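Local structure of CRISPR protein (4MJK) at residues F10-Q15 against S152-V157; Q15-G20 against P111-T116; S27-P32 against P78-D83; E199-P204 against Y228-M233. The protein probably serves as a Cas5-family subunit of a type I-A CRISPR surveillance (Cascade) complex, which uses CRISPR RNA to recognise invading nucleic acid. All coordinates share one frame; numbering follows the deposited sequence.

In the fold
All pairs of contacts touch except interactions 1 and 4. Interactions 1 and 2 share Gln-15, have centres about 12 Å apart, and meet where Phe-14 O lies 2.8 Å from Thr-116 N, a probable hydrogen bond between strands 13-15 and 115-120. Interactions 2 and 3 are closer, about 8 Å between centres, and Thr-116 OG1 sits 2.6 Å from Phe-28 O. Interaction 3 leads on to interaction 4, centres about 11 Å apart, with Tyr-30 OH 2.6 Å from Pro-231 O. Interactions 1 and 4 have centres about 18 Å and nearest atoms about 6 Å apart. Interactions 1 to 3 also reach the second subunit, whereas interaction 4 lies deep within its own chain.

Interaction 1 of 4, residues F10-Q15 against S152-V157; sequences FVWGFQ and SKESRV
Trp-12 reaches across to the turn at Glu-154, its indole swung by chi1 of 63° into the position between backbone N and carbonyl carbon. From CB the ring runs out with CD1 passing 3.9 Å from Glu-154 O. The next atom, NE1, makes the polar contact: it donates to Glu-154 O at 2.9 Å, with the acceptor close to the indole plane, although NE1 itself stands above the carbonyl plane. Farther out, CZ2 rests against Glu-154 CG at 3.3 Å, while Trp-12 of the second subunit packs its ring against this one.

The turn approached in this way is a type I beta turn, Ser-152 to Ser-155, leading into strand 157-170 of the larger antiparallel sheet, where Val-157 pairs with Phe-10. There Val-157 CG1 sits over one face of the Phe-10 ring, 3.6 Å from its centroid. Val-11 N gives Arg-156 O an almost straight bond, and a water links that same oxygen to Trp-12 N and Gly-13 O. At the far end a relay of hydroxyls runs along the turn: Gln-15 N donates to Ser-155 OG at 2.9 Å, Ser-155 OG to Ser-152 OG, and Ser-152 OG to Glu-154 OE2.

Interaction 2 of 4, residues Q15-G20 against P111-T116; sequences QARIAG and PARGKT
In Gln-15, CG anti to the backbone N (chi1 177°) and an extended chain (chi2 168°) carry the amide to the loop at Pro-111 to Gly-114, while Arg-113, with chi1 of 65° and an extended chain from CG to NE, carries its guanidinium to Arg-17, whose side chain crosses it at about a right angle. The loop's Ala-112 to Lys-115 part is a type II beta turn leading into strand 115-120, the central strand of a three-stranded antiparallel sheet that Gln-15 joins from strand 13-15.

The amide of Gln-15 spends both its N-H groups on the loop: NE2 donates to Arg-113 O in the turn at 3.0 Å and to Pro-111 O just before it at 2.9 Å, both oxygens lying near the amide plane, so the two bonds fix the flat group's rotation. Replacing Gln-15 by a leucine would probably leave these two carbonyls without their shared donor and the loop less firmly tied to the strand. A water accepts from Arg-17 NH1 and donates to Pro-111 O. Gln-15 CD lies against CB of Lys-115; NZ of that lysine is hydrogen-bonded to Val-11 O of the second subunit.

Gly-114 has a positive phi, and a CB there would collide with Ala-16 O. Its carbonyl accepts from Ala-16 N at 3.0 Å, and Ala-19 CB presses on its CA at 3.6 Å. The two arginines meet through carbon rather than charge: Arg-17 lays its CB and CD over one face of the Arg-113 guanidinium, which finds a hydrogen-bond partner in Ser-110 O. Arg-17 CB comes within 3.8 Å of Arg-113 NE.

Interaction 3 of 4, residues S27-P32 against P78-D83; sequences SFYYPP and PLRYSD
Pro-78 presses on two tyrosines at once, at the start of a segment where strand 76-80 hands over to helix 81-87. Its CB comes within 3.2 Å of Tyr-29 O, and its CG sits over one face of the Tyr-30 ring, 4.2 Å from the centroid; the phenol beyond is held by Pro-231.

Arg-80, the N-cap residue, carries the rest. Its chain bends at chi3 (-62°) and lays the guanidinium flat on the Tyr-29 ring, planes 15° apart. The stack is shifted: CD lies almost above the ring centre, 4.0 Å from the centroid, whereas CZ is off-centre and the cation-pi contact correspondingly oblique. Tyr-29 OH thus meets one face of the guanidinium without forming a hydrogen bond. NH1 gives Ser-27 OG only a weak bond.

On the opposite face of the guanidinium, Ser-82 OG stands over its centre, 3.7 Å above the plane, so the cation lies between the Tyr-29 phenol and the Ser-82 hydroxyl.

With Asp-83, at the third helical position, the partner is a carboxylate: Arg-80 grips it side-on in a salt bridge, NH2 to OD1 at 2.8 Å and NE to OD2. Asp-83 OD2 also accepts the backbone N of Arg-80, the two donors arriving from the same face of the carboxylate.

Interaction 4 of 4, residues E199-P204 against Y228-M233; sequences EVYLNP and YRIPIM
Glu-199 and Tyr-228 form a hydrogen-bonded antiparallel pair that ties strand 196-202 to strand 225-231, the central strand of a three-stranded sheet deep in the Cas5 chain. The backbone bonds are reciprocal: Tyr-228 N donates to Glu-199 O at 2.9 Å and Glu-199 N to Tyr-228 O at 3.0 Å. The two short strand segments then diverge, their N-to-C directions 117° apart.

Aromatic packing comes next. With CG anti to the carbonyl carbon (chi1 -59°), Tyr-201 turns an edge toward the face of the Tyr-228 ring in an offset edge-to-face pair, the centroids 5.6 Å apart and the planes at 72°. The touching edge is CD1 and CE1, and CE1 also meets Tyr-228 CB at 3.8 Å. The far end of Tyr-228 is committed elsewhere, its hydroxyl bonded to Ile-69 O.

The polar contacts gather on the buried carboxylate of Glu-199. Tyr-201 OH donates to Glu-199 OE2 over a short 2.5 Å, meeting that oxygen on its anti side. The same carboxylate takes the backbone N of Tyr-30 at OE2 and that of Tyr-29 at OE1, so three donors meet it, which would probably help to offset a negative charge. A phenylalanine in place of Tyr-201 would probably keep much of the ring contact but deprive Glu-199 OE2 of its hydroxyl donor, leaving a buried charge less well compensated.

In the apolar contacts Ile-230 uses two branches: CD1 rests on Glu-199 CB at 3.8 Å, and CG2 lies 4.4 Å from Tyr-201 CE1. The same CG2 methyl is 3.6 Å from Tyr-201 OH.

Interaction 1 of 4, residues F10-Q15 against S152-V157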
loop_
_atom_site.group_PDB
_atom_site.type_symbol
_atom_site.label_atom_id
_atom_site.label_comp_id
_atom_site.label_asym_id
_atom_site.label_seq_id
_atom_site.Cartn_x
_atom_site.Cartn_y
_atom_site.Cartn_z
ATOM N N PHE A 10 7.167 -7.024 3.238
ATOM C CA PHE A 10 6.271 -5.908 3.561
ATOM C C PHE A 10 4.866 -6.290 3.129
ATOM O O PHE A 10 4.697 -6.955 2.112
ATOM C CB PHE A 10 6.697 -4.608 2.826
ATOM C CG PHE A 10 7.939 -3.957 3.399
ATOM C CD1 PHE A 10 9.181 -4.559 3.259
ATOM C CD2 PHE A 10 7.856 -2.752 4.094
ATOM C CE1 PHE A 10 10.314 -3.969 3.791
ATOM C CE2 PHE A 10 8.983 -2.162 4.639
ATOM C CZ PHE A 10 10.223 -2.772 4.484
ATOM N N VAL A 11 3.867 -5.879 3.897
ATOM C CA VAL A 11 2.477 -6.025 3.475
ATOM C C VAL A 11 2.199 -5.184 2.227
ATOM O O VAL A 11 1.621 -5.694 1.261
ATOM C CB VAL A 11 1.495 -5.645 4.620
ATOM C CG1 VAL A 11 0.021 -5.678 4.149
ATOM C CG2 VAL A 11 1.702 -6.577 5.826
ATOM N N TRP A 12 2.603 -3.905 2.232
ATOM C CA TRP A 12 2.251 -2.990 1.120
ATOM C C TRP A 12 3.305 -1.935 0.782
ATOM O O TRP A 12 3.299 -1.390 -0.320
ATOM C CB TRP A 12 0.944 -2.237 1.439
ATOM C CG TRP A 12 1.075 -1.351 2.649
ATOM C CD1 TRP A 12 0.829 -1.693 3.954
ATOM C CD2 TRP A 12 1.532 0.008 2.673
ATOM N NE1 TRP A 12 1.083 -0.619 4.777
ATOM C CE2 TRP A 12 1.516 0.433 4.015
ATOM C CE3 TRP A 12 1.932 0.913 1.684
ATOM C CZ2 TRP A 12 1.907 1.727 4.399
ATOM C CZ3 TRP A 12 2.316 2.196 2.069
ATOM C CH2 TRP A 12 2.299 2.586 3.412
ATOM N N GLY A 13 4.187 -1.621 1.730
ATOM C CA GLY A 13 5.054 -0.457 1.590
ATOM C C GLY A 13 5.305 0.170 2.945
ATOM O O GLY A 13 5.204 -0.515 3.954
ATOM N N PHE A 14 5.598 1.469 2.979
ATOM C CA PHE A 14 5.940 2.114 4.237
ATOM C C PHE A 14 5.688 3.609 4.183
ATOM O O PHE A 14 5.537 4.199 3.104
ATOM C CB PHE A 14 7.418 1.884 4.555
ATOM C CG PHE A 14 8.342 2.584 3.604
ATOM C CD1 PHE A 14 8.833 3.849 3.901
ATOM C CD2 PHE A 14 8.677 2.004 2.393
ATOM C CE1 PHE A 14 9.669 4.507 3.017
ATOM C CE2 PHE A 14 9.516 2.659 1.504
ATOM C CZ PHE A 14 10.010 3.913 1.818
ATOM N N GLN A 15 5.639 4.218 5.364
ATOM C CA GLN A 15 5.690 5.658 5.453
ATOM C C GLN A 15 6.728 6.081 6.484
ATOM O O GLN A 15 6.720 5.589 7.629
ATOM C CB GLN A 15 4.315 6.233 5.809
ATOM C CG GLN A 15 4.362 7.746 5.976
ATOM C CD GLN A 15 2.985 8.375 6.040
ATOM O OE1 GLN A 15 2.014 7.735 6.443
ATOM N NE2 GLN A 15 2.896 9.630 5.628
ATOM N N SER A 152 5.939 4.009 9.964
ATOM C CA SER A 152 4.719 4.302 10.709
ATOM C C SER A 152 4.058 3.021 11.199
ATOM O O SER A 152 4.405 1.931 10.747
ATOM C CB SER A 152 3.724 5.004 9.794
ATOM O OG SER A 152 3.212 4.080 8.837
ATOM N N LYS A 153 3.080 3.175 12.091
ATOM C CA LYS A 153 2.287 2.064 12.616
ATOM C C LYS A 153 1.711 1.173 11.514
ATOM O O LYS A 153 1.644 -0.036 11.678
ATOM C CB LYS A 153 1.118 2.602 13.451
ATOM C CG LYS A 153 1.510 3.447 14.653
ATOM C CD LYS A 153 1.898 2.588 15.847
ATOM C CE LYS A 153 2.161 3.448 17.082
ATOM N NZ LYS A 153 2.746 2.656 18.208
ATOM N N GLU A 154 1.289 1.787 10.407
ATOM C CA GLU A 154 0.683 1.081 9.261
ATOM C C GLU A 154 1.714 0.301 8.420
ATOM O O GLU A 154 1.343 -0.556 7.627
ATOM C CB GLU A 154 -0.080 2.084 8.359
ATOM C CG GLU A 154 0.817 2.782 7.286
ATOM C CD GLU A 154 0.398 4.226 6.922
ATOM O OE1 GLU A 154 -0.772 4.436 6.499
ATOM O OE2 GLU A 154 1.256 5.153 7.050
ATOM N N SER A 155 3.004 0.587 8.605
ATOM C CA SER A 155 4.067 -0.001 7.775
ATOM C C SER A 155 4.461 -1.391 8.266
ATOM O O SER A 155 5.593 -1.610 8.685
ATOM C CB SER A 155 5.304 0.914 7.754
ATOM O OG SER A 155 4.957 2.240 7.380
ATOM N N ARG A 156 3.516 -2.325 8.203
ATOM C CA ARG A 156 3.667 -3.635 8.815
ATOM C C ARG A 156 4.584 -4.542 8.002
ATOM O O ARG A 156 4.519 -4.564 6.772
ATOM C CB ARG A 156 2.293 -4.294 8.973
ATOM C CG ARG A 156 1.335 -3.536 9.883
ATOM C CD ARG A 156 1.774 -3.635 11.353
ATOM N NE ARG A 156 1.891 -5.036 11.767
ATOM C CZ ARG A 156 2.081 -5.443 13.021
ATOM N NH1 ARG A 156 2.178 -4.560 14.005
ATOM N NH2 ARG A 156 2.174 -6.744 13.291
ATOM N N VAL A 157 5.440 -5.289 8.689
ATOM C CA VAL A 157 6.298 -6.253 8.008
ATOM C C VAL A 157 6.378 -7.569 8.780
ATOM O O VAL A 157 5.942 -7.655 9.935
ATOM C CB VAL A 157 7.743 -5.722 7.823
ATOM C CG1 VAL A 157 7.743 -4.370 7.127
ATOM C CG2 VAL A 157 8.460 -5.628 9.170
HETATM O O HOH W 1 3.796 -2.658 4.748
#

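Interaction 2 of 4, residues Q15-G20 against P111-T116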
loop_
_atom_site.group_PDB
_atom_site.type_symbol
_atom_site.label_atom_id
_atom_site.label_comp_id
_atom_site.label_asym_id
_atom_site.label_seq_id
_atom_site.Cartn_x
_atom_site.Cartn_y
_atom_site.Cartn_z
ATOM N N GLN A 15 5.639 4.218 5.364
ATOM C CA GLN A 15 5.690 5.658 5.453
ATOM C C GLN A 15 6.728 6.081 6.484
ATOM O O GLN A 15 6.720 5.589 7.629
ATOM C CB GLN A 15 4.315 6.233 5.809
ATOM C CG GLN A 15 4.362 7.746 5.976
ATOM C CD GLN A 15 2.985 8.375 6.040
ATOM O OE1 GLN A 15 2.014 7.735 6.443
ATOM N NE2 GLN A 15 2.896 9.630 5.628
ATOM N N ALA A 16 7.632 6.974 6.077
ATOM C CA ALA A 16 8.604 7.544 7.006
ATOM C C ALA A 16 8.483 9.067 6.969
ATOM O O ALA A 16 8.975 9.731 6.041
ATOM C CB ALA A 16 10.015 7.109 6.647
ATOM N N ARG A 17 7.824 9.626 7.976
ATOM C CA ARG A 17 7.503 11.047 7.936
ATOM C C ARG A 17 8.704 11.982 8.159
ATOM O O ARG A 17 8.583 13.198 8.009
ATOM C CB ARG A 17 6.296 11.349 8.842
ATOM C CG ARG A 17 5.010 10.732 8.280
ATOM C CD ARG A 17 3.827 10.911 9.199
ATOM N NE ARG A 17 3.817 9.885 10.226
ATOM C CZ ARG A 17 2.779 9.099 10.483
ATOM N NH1 ARG A 17 1.651 9.252 9.797
ATOM N NH2 ARG A 17 2.862 8.172 11.438
ATOM N N ILE A 18 9.874 11.414 8.459
ATOM C CA ILE A 18 11.097 12.229 8.466
ATOM C C ILE A 18 11.424 12.798 7.077
ATOM O O ILE A 18 12.325 13.617 6.935
ATOM C CB ILE A 18 12.342 11.503 9.061
ATOM C CG1 ILE A 18 12.632 10.173 8.333
ATOM C CG2 ILE A 18 12.157 11.288 10.565
ATOM C CD1 ILE A 18 13.929 9.471 8.824
ATOM N N ALA A 19 10.682 12.374 6.057
ATOM C CA ALA A 19 10.768 13.016 4.755
ATOM C C ALA A 19 10.487 14.517 4.902
ATOM O O ALA A 19 10.915 15.319 4.080
ATOM C CB ALA A 19 9.770 12.379 3.783
ATOM N N GLY A 20 9.768 14.893 5.957
ATOM C CA GLY A 20 9.423 16.288 6.181
ATOM C C GLY A 20 10.571 17.153 6.677
ATOM O O GLY A 20 10.482 18.390 6.656
ATOM N N PRO A 111 0.296 15.123 4.754
ATOM C CA PRO A 111 0.014 13.976 5.633
ATOM C C PRO A 111 0.644 12.686 5.101
ATOM O O PRO A 111 0.903 11.761 5.866
ATOM C CB PRO A 111 -1.514 13.835 5.566
ATOM C CG PRO A 111 -2.024 15.136 5.062
ATOM C CD PRO A 111 -0.930 15.764 4.245
ATOM N N ALA A 112 0.854 12.623 3.795
ATOM C CA ALA A 112 1.352 11.412 3.147
ATOM C C ALA A 112 2.834 11.555 2.791
ATOM O O ALA A 112 3.323 10.926 1.845
ATOM C CB ALA A 112 0.529 11.108 1.887
ATOM N N ARG A 113 3.545 12.402 3.529
ATOM C CA ARG A 113 4.948 12.642 3.225
ATOM C C ARG A 113 5.727 11.372 3.550
ATOM O O ARG A 113 5.483 10.738 4.584
ATOM C CB ARG A 113 5.483 13.856 4.005
ATOM C CG ARG A 113 5.501 13.678 5.520
ATOM C CD ARG A 113 5.677 15.023 6.236
ATOM N NE ARG A 113 5.560 14.883 7.684
ATOM C CZ ARG A 113 4.403 14.826 8.337
ATOM N NH1 ARG A 113 3.259 14.897 7.672
ATOM N NH2 ARG A 113 4.387 14.696 9.657
ATOM N N GLY A 114 6.635 10.978 2.655
ATOM C CA GLY A 114 7.458 9.796 2.869
ATOM C C GLY A 114 6.702 8.476 2.745
ATOM O O GLY A 114 7.180 7.440 3.199
ATOM N N LYS A 115 5.522 8.511 2.135
ATOM C CA LYS A 115 4.734 7.294 1.961
ATOM C C LYS A 115 4.963 6.691 0.587
ATOM O O LYS A 115 4.846 7.376 -0.431
ATOM C CB LYS A 115 3.252 7.551 2.189
ATOM C CG LYS A 115 2.383 6.292 2.119
ATOM C CD LYS A 115 0.937 6.625 2.464
ATOM C CE LYS A 115 0.092 5.364 2.623
ATOM N NZ LYS A 115 -1.306 5.693 3.103
ATOM N N THR A 116 5.274 5.396 0.575
ATOM C CA THR A 116 5.755 4.719 -0.622
ATOM C C THR A 116 5.207 3.313 -0.713
ATOM O O THR A 116 5.252 2.559 0.263
ATOM C CB THR A 116 7.300 4.670 -0.606
ATOM O OG1 THR A 116 7.795 6.007 -0.680
ATOM C CG2 THR A 116 7.856 3.869 -1.779
HETATM O O HOH W 2 0.297 11.824 8.417
#

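Interaction 3 of 4, residues S27-P32 against P78-D83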
loop_
_atom_site.group_PDB
_atom_site.type_symbol
_atom_site.label_atom_id
_atom_site.label_comp_id
_atom_site.label_asym_id
_atom_site.label_seq_id
_atom_site.Cartn_x
_atom_site.Cartn_y
_atom_site.Cartn_z
ATOM N N SER A 27 10.930 12.830 -0.446
ATOM C CA SER A 27 10.222 11.550 -0.529
ATOM C C SER A 27 11.280 10.440 -0.573
ATOM O O SER A 27 12.468 10.716 -0.782
ATOM C CB SER A 27 9.341 11.500 -1.768
ATOM O OG SER A 27 10.122 11.678 -2.934
ATOM N N PHE A 28 10.864 9.199 -0.359
ATOM C CA PHE A 28 11.831 8.116 -0.179
ATOM C C PHE A 28 11.493 6.926 -1.058
ATOM O O PHE A 28 10.383 6.408 -1.001
ATOM C CB PHE A 28 11.833 7.620 1.268
ATOM C CG PHE A 28 12.376 8.600 2.265
ATOM C CD1 PHE A 28 13.623 9.179 2.091
ATOM C CD2 PHE A 28 11.635 8.932 3.399
ATOM C CE1 PHE A 28 14.123 10.086 3.022
ATOM C CE2 PHE A 28 12.123 9.833 4.330
ATOM C CZ PHE A 28 13.368 10.409 4.144
ATOM N N TYR A 29 12.453 6.465 -1.846
ATOM C CA TYR A 29 12.291 5.168 -2.503
ATOM C C TYR A 29 12.313 4.045 -1.448
ATOM O O TYR A 29 11.558 3.065 -1.550
ATOM C CB TYR A 29 13.393 4.942 -3.544
ATOM C CG TYR A 29 13.284 5.800 -4.788
ATOM C CD1 TYR A 29 12.406 5.462 -5.815
ATOM C CD2 TYR A 29 14.081 6.930 -4.952
ATOM C CE1 TYR A 29 12.315 6.239 -6.970
ATOM C CE2 TYR A 29 14.003 7.710 -6.110
ATOM C CZ TYR A 29 13.116 7.358 -7.107
ATOM O OH TYR A 29 13.021 8.113 -8.251
ATOM N N TYR A 30 13.161 4.191 -0.425
ATOM C CA TYR A 30 13.302 3.139 0.591
ATOM C C TYR A 30 13.200 3.644 2.019
ATOM O O TYR A 30 13.448 4.809 2.285
ATOM C CB TYR A 30 14.654 2.431 0.451
ATOM C CG TYR A 30 14.781 1.625 -0.803
ATOM C CD1 TYR A 30 14.136 0.398 -0.922
ATOM C CD2 TYR A 30 15.544 2.087 -1.878
ATOM C CE1 TYR A 30 14.238 -0.349 -2.078
ATOM C CE2 TYR A 30 15.654 1.345 -3.036
ATOM C CZ TYR A 30 14.998 0.115 -3.127
ATOM O OH TYR A 30 15.087 -0.651 -4.278
ATOM N N PRO A 31 12.880 2.748 2.965
ATOM C CA PRO A 31 12.904 3.177 4.367
ATOM C C PRO A 31 14.298 3.677 4.732
ATOM O O PRO A 31 15.280 2.991 4.445
ATOM C CB PRO A 31 12.614 1.879 5.135
ATOM C CG PRO A 31 11.859 1.036 4.169
ATOM C CD PRO A 31 12.511 1.328 2.831
ATOM N N PRO A 32 14.387 4.865 5.341
ATOM C CA PRO A 32 15.699 5.379 5.761
ATOM C C PRO A 32 16.408 4.439 6.734
ATOM O O PRO A 32 15.755 3.707 7.481
ATOM C CB PRO A 32 15.354 6.704 6.448
ATOM C CG PRO A 32 14.049 7.132 5.780
ATOM C CD PRO A 32 13.297 5.839 5.575
ATOM N N PRO A 78 9.933 0.348 -5.825
ATOM C CA PRO A 78 9.155 1.329 -5.043
ATOM C C PRO A 78 8.314 2.232 -5.928
ATOM O O PRO A 78 8.693 2.546 -7.059
ATOM C CB PRO A 78 10.230 2.165 -4.341
ATOM C CG PRO A 78 11.553 1.390 -4.552
ATOM C CD PRO A 78 11.371 0.652 -5.832
ATOM N N LEU A 79 7.165 2.652 -5.423
ATOM C CA LEU A 79 6.339 3.592 -6.163
ATOM C C LEU A 79 5.962 4.675 -5.168
ATOM O O LEU A 79 5.108 4.464 -4.320
ATOM C CB LEU A 79 5.093 2.881 -6.721
ATOM C CG LEU A 79 4.096 3.743 -7.493
ATOM C CD1 LEU A 79 4.717 4.262 -8.781
ATOM C CD2 LEU A 79 2.799 2.955 -7.791
ATOM N N ARG A 80 6.643 5.813 -5.235
ATOM C CA ARG A 80 6.432 6.867 -4.253
ATOM C C ARG A 80 5.081 7.516 -4.513
ATOM O O ARG A 80 4.634 7.582 -5.658
ATOM C CB ARG A 80 7.546 7.906 -4.342
ATOM C CG ARG A 80 8.930 7.328 -4.121
ATOM C CD ARG A 80 9.988 8.346 -4.495
ATOM N NE ARG A 80 9.897 8.705 -5.905
ATOM C CZ ARG A 80 10.471 9.777 -6.441
ATOM N NH1 ARG A 80 11.181 10.605 -5.676
ATOM N NH2 ARG A 80 10.326 10.030 -7.736
ATOM N N TYR A 81 4.420 7.996 -3.467
ATOM C CA TYR A 81 3.150 8.669 -3.721
ATOM C C TYR A 81 3.385 9.939 -4.528
ATOM O O TYR A 81 2.502 10.412 -5.241
ATOM C CB TYR A 81 2.359 8.923 -2.438
ATOM C CG TYR A 81 1.239 7.921 -2.271
ATOM C CD1 TYR A 81 1.423 6.767 -1.525
ATOM C CD2 TYR A 81 0.006 8.110 -2.897
ATOM C CE1 TYR A 81 0.408 5.838 -1.385
ATOM C CE2 TYR A 81 -1.025 7.180 -2.764
ATOM C CZ TYR A 81 -0.809 6.047 -2.009
ATOM O OH TYR A 81 -1.808 5.116 -1.847
ATOM N N SER A 82 4.597 10.477 -4.452
ATOM C CA SER A 82 4.916 11.614 -5.308
ATOM C C SER A 82 4.881 11.207 -6.786
ATOM O O SER A 82 4.437 11.995 -7.621
ATOM C CB SER A 82 6.238 12.296 -4.906
ATOM O OG SER A 82 7.365 11.561 -5.331
ATOM N N ASP A 83 5.315 9.978 -7.100
ATOM C CA ASP A 83 5.212 9.421 -8.466
ATOM C C ASP A 83 3.739 9.234 -8.857
ATOM O O ASP A 83 3.309 9.572 -9.967
ATOM C CB ASP A 83 5.887 8.046 -8.546
ATOM C CG ASP A 83 7.403 8.107 -8.409
ATOM O OD1 ASP A 83 8.012 9.009 -9.022
ATOM O OD2 ASP A 83 7.979 7.244 -7.691
#

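Interaction 4 of 4, residues E199-P204 against Y228-M233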
loop_
_atom_site.group_PDB
_atom_site.type_symbol
_atom_site.label_atom_id
_atom_site.label_comp_id
_atom_site.label_asym_id
_atom_site.label_seq_id
_atom_site.Cartn_x
_atom_site.Cartn_y
_atom_site.Cartn_z
ATOM N N GLU A 199 19.588 9.269 -2.888
ATOM C CA GLU A 199 18.621 9.587 -1.855
ATOM C C GLU A 199 19.365 10.101 -0.632
ATOM O O GLU A 199 20.421 9.579 -0.290
ATOM C CB GLU A 199 17.789 8.340 -1.526
ATOM C CG GLU A 199 16.618 8.573 -0.577
ATOM C CD GLU A 199 15.403 7.744 -0.989
ATOM O OE1 GLU A 199 14.676 8.181 -1.904
ATOM O OE2 GLU A 199 15.207 6.645 -0.417
ATOM N N VAL A 200 18.843 11.146 0.005
ATOM C CA VAL A 200 19.508 11.722 1.181
ATOM C C VAL A 200 18.767 11.358 2.451
ATOM O O VAL A 200 17.559 11.609 2.558
ATOM C CB VAL A 200 19.622 13.263 1.095
ATOM C CG1 VAL A 200 20.304 13.815 2.354
ATOM C CG2 VAL A 200 20.383 13.660 -0.174
ATOM N N TYR A 201 19.493 10.771 3.408
ATOM C CA TYR A 201 18.910 10.279 4.663
ATOM C C TYR A 201 19.564 10.952 5.864
ATOM O O TYR A 201 20.647 11.516 5.743
ATOM C CB TYR A 201 19.178 8.775 4.818
ATOM C CG TYR A 201 18.638 7.884 3.711
ATOM C CD1 TYR A 201 19.499 7.155 2.896
ATOM C CD2 TYR A 201 17.271 7.767 3.490
ATOM C CE1 TYR A 201 19.012 6.338 1.888
ATOM C CE2 TYR A 201 16.771 6.957 2.483
ATOM C CZ TYR A 201 17.648 6.239 1.684
ATOM O OH TYR A 201 17.164 5.426 0.672
ATOM N N LEU A 202 18.927 10.856 7.030
ATOM C CA LEU A 202 19.629 11.088 8.290
ATOM C C LEU A 202 20.797 10.098 8.444
ATOM O O LEU A 202 20.679 8.897 8.147
ATOM C CB LEU A 202 18.670 11.004 9.487
ATOM C CG LEU A 202 17.519 12.024 9.516
ATOM C CD1 LEU A 202 16.576 11.784 10.695
ATOM C CD2 LEU A 202 18.055 13.463 9.535
ATOM N N ASN A 203 21.938 10.610 8.893
ATOM C CA ASN A 203 23.145 9.805 9.022
ATOM C C ASN A 203 22.991 8.769 10.138
ATOM O O ASN A 203 22.715 9.123 11.283
ATOM C CB ASN A 203 24.343 10.741 9.269
ATOM C CG ASN A 203 25.669 10.012 9.333
ATOM O OD1 ASN A 203 25.754 8.814 9.090
ATOM N ND2 ASN A 203 26.723 10.748 9.656
ATOM N N PRO A 204 23.136 7.472 9.810
ATOM C CA PRO A 204 22.928 6.487 10.878
ATOM C C PRO A 204 24.196 6.241 11.697
ATOM O O PRO A 204 24.144 5.548 12.706
ATOM C CB PRO A 204 22.562 5.221 10.104
ATOM C CG PRO A 204 23.352 5.345 8.823
ATOM C CD PRO A 204 23.356 6.833 8.498
ATOM N N TYR A 228 23.182 8.612 -0.292
ATOM C CA TYR A 228 23.327 7.198 -0.657
ATOM C C TYR A 228 23.020 6.995 -2.125
ATOM O O TYR A 228 22.169 7.695 -2.684
ATOM C CB TYR A 228 22.322 6.325 0.116
ATOM C CG TYR A 228 22.868 5.619 1.334
ATOM C CD1 TYR A 228 23.300 6.330 2.429
ATOM C CD2 TYR A 228 22.940 4.223 1.380
ATOM C CE1 TYR A 228 23.793 5.688 3.557
ATOM C CE2 TYR A 228 23.420 3.568 2.504
ATOM C CZ TYR A 228 23.849 4.309 3.591
ATOM O OH TYR A 228 24.344 3.667 4.717
ATOM N N ARG A 229 23.677 6.014 -2.737
ATOM C CA ARG A 229 23.219 5.482 -4.010
ATOM C C ARG A 229 22.376 4.260 -3.653
ATOM O O ARG A 229 22.728 3.520 -2.742
ATOM C CB ARG A 229 24.388 5.087 -4.915
ATOM C CG ARG A 229 25.290 6.249 -5.297
ATOM C CD ARG A 229 24.547 7.375 -6.033
ATOM N NE ARG A 229 23.929 6.982 -7.304
ATOM C CZ ARG A 229 24.506 7.117 -8.500
ATOM N NH1 ARG A 229 25.735 7.614 -8.604
ATOM N NH2 ARG A 229 23.859 6.757 -9.600
ATOM N N ILE A 230 21.246 4.087 -4.334
ATOM C CA ILE A 230 20.300 3.023 -3.997
ATOM C C ILE A 230 19.898 2.294 -5.265
ATOM O O ILE A 230 19.651 2.926 -6.302
ATOM C CB ILE A 230 19.015 3.580 -3.303
ATOM C CG1 ILE A 230 18.419 4.733 -4.118
ATOM C CG2 ILE A 230 19.345 4.073 -1.884
ATOM C CD1 ILE A 230 17.054 5.228 -3.641
ATOM N N PRO A 231 19.828 0.959 -5.200
ATOM C CA PRO A 231 19.447 0.223 -6.407
ATOM C C PRO A 231 17.925 0.176 -6.577
ATOM O O PRO A 231 17.182 0.071 -5.588
ATOM C CB PRO A 231 19.993 -1.175 -6.138
ATOM C CG PRO A 231 19.861 -1.332 -4.635
ATOM C CD PRO A 231 20.133 0.062 -4.068
ATOM N N ILE A 232 17.484 0.254 -7.830
ATOM C CA ILE A 232 16.076 0.192 -8.184
ATOM C C ILE A 232 15.928 -0.903 -9.240
ATOM O O ILE A 232 16.412 -0.787 -10.367
ATOM C CB ILE A 232 15.563 1.522 -8.764
ATOM C CG1 ILE A 232 15.846 2.701 -7.808
ATOM C CG2 ILE A 232 14.081 1.395 -9.155
ATOM C CD1 ILE A 232 14.888 2.835 -6.691
HETATM N N MSE A 233 15.271 -1.978 -8.841
HETATM C CA MSE A 233 15.088 -3.148 -9.676
HETATM C C MSE A 233 14.038 -2.842 -10.736
HETATM O O MSE A 233 12.977 -2.304 -10.417
HETATM C CB MSE A 233 14.597 -4.272 -8.759
HETATM C CG MSE A 233 14.578 -5.653 -9.324
HETATM SE SE MSE A 233 14.227 -6.882 -7.840
HETATM C CE MSE A 233 16.042 -7.573 -7.601
#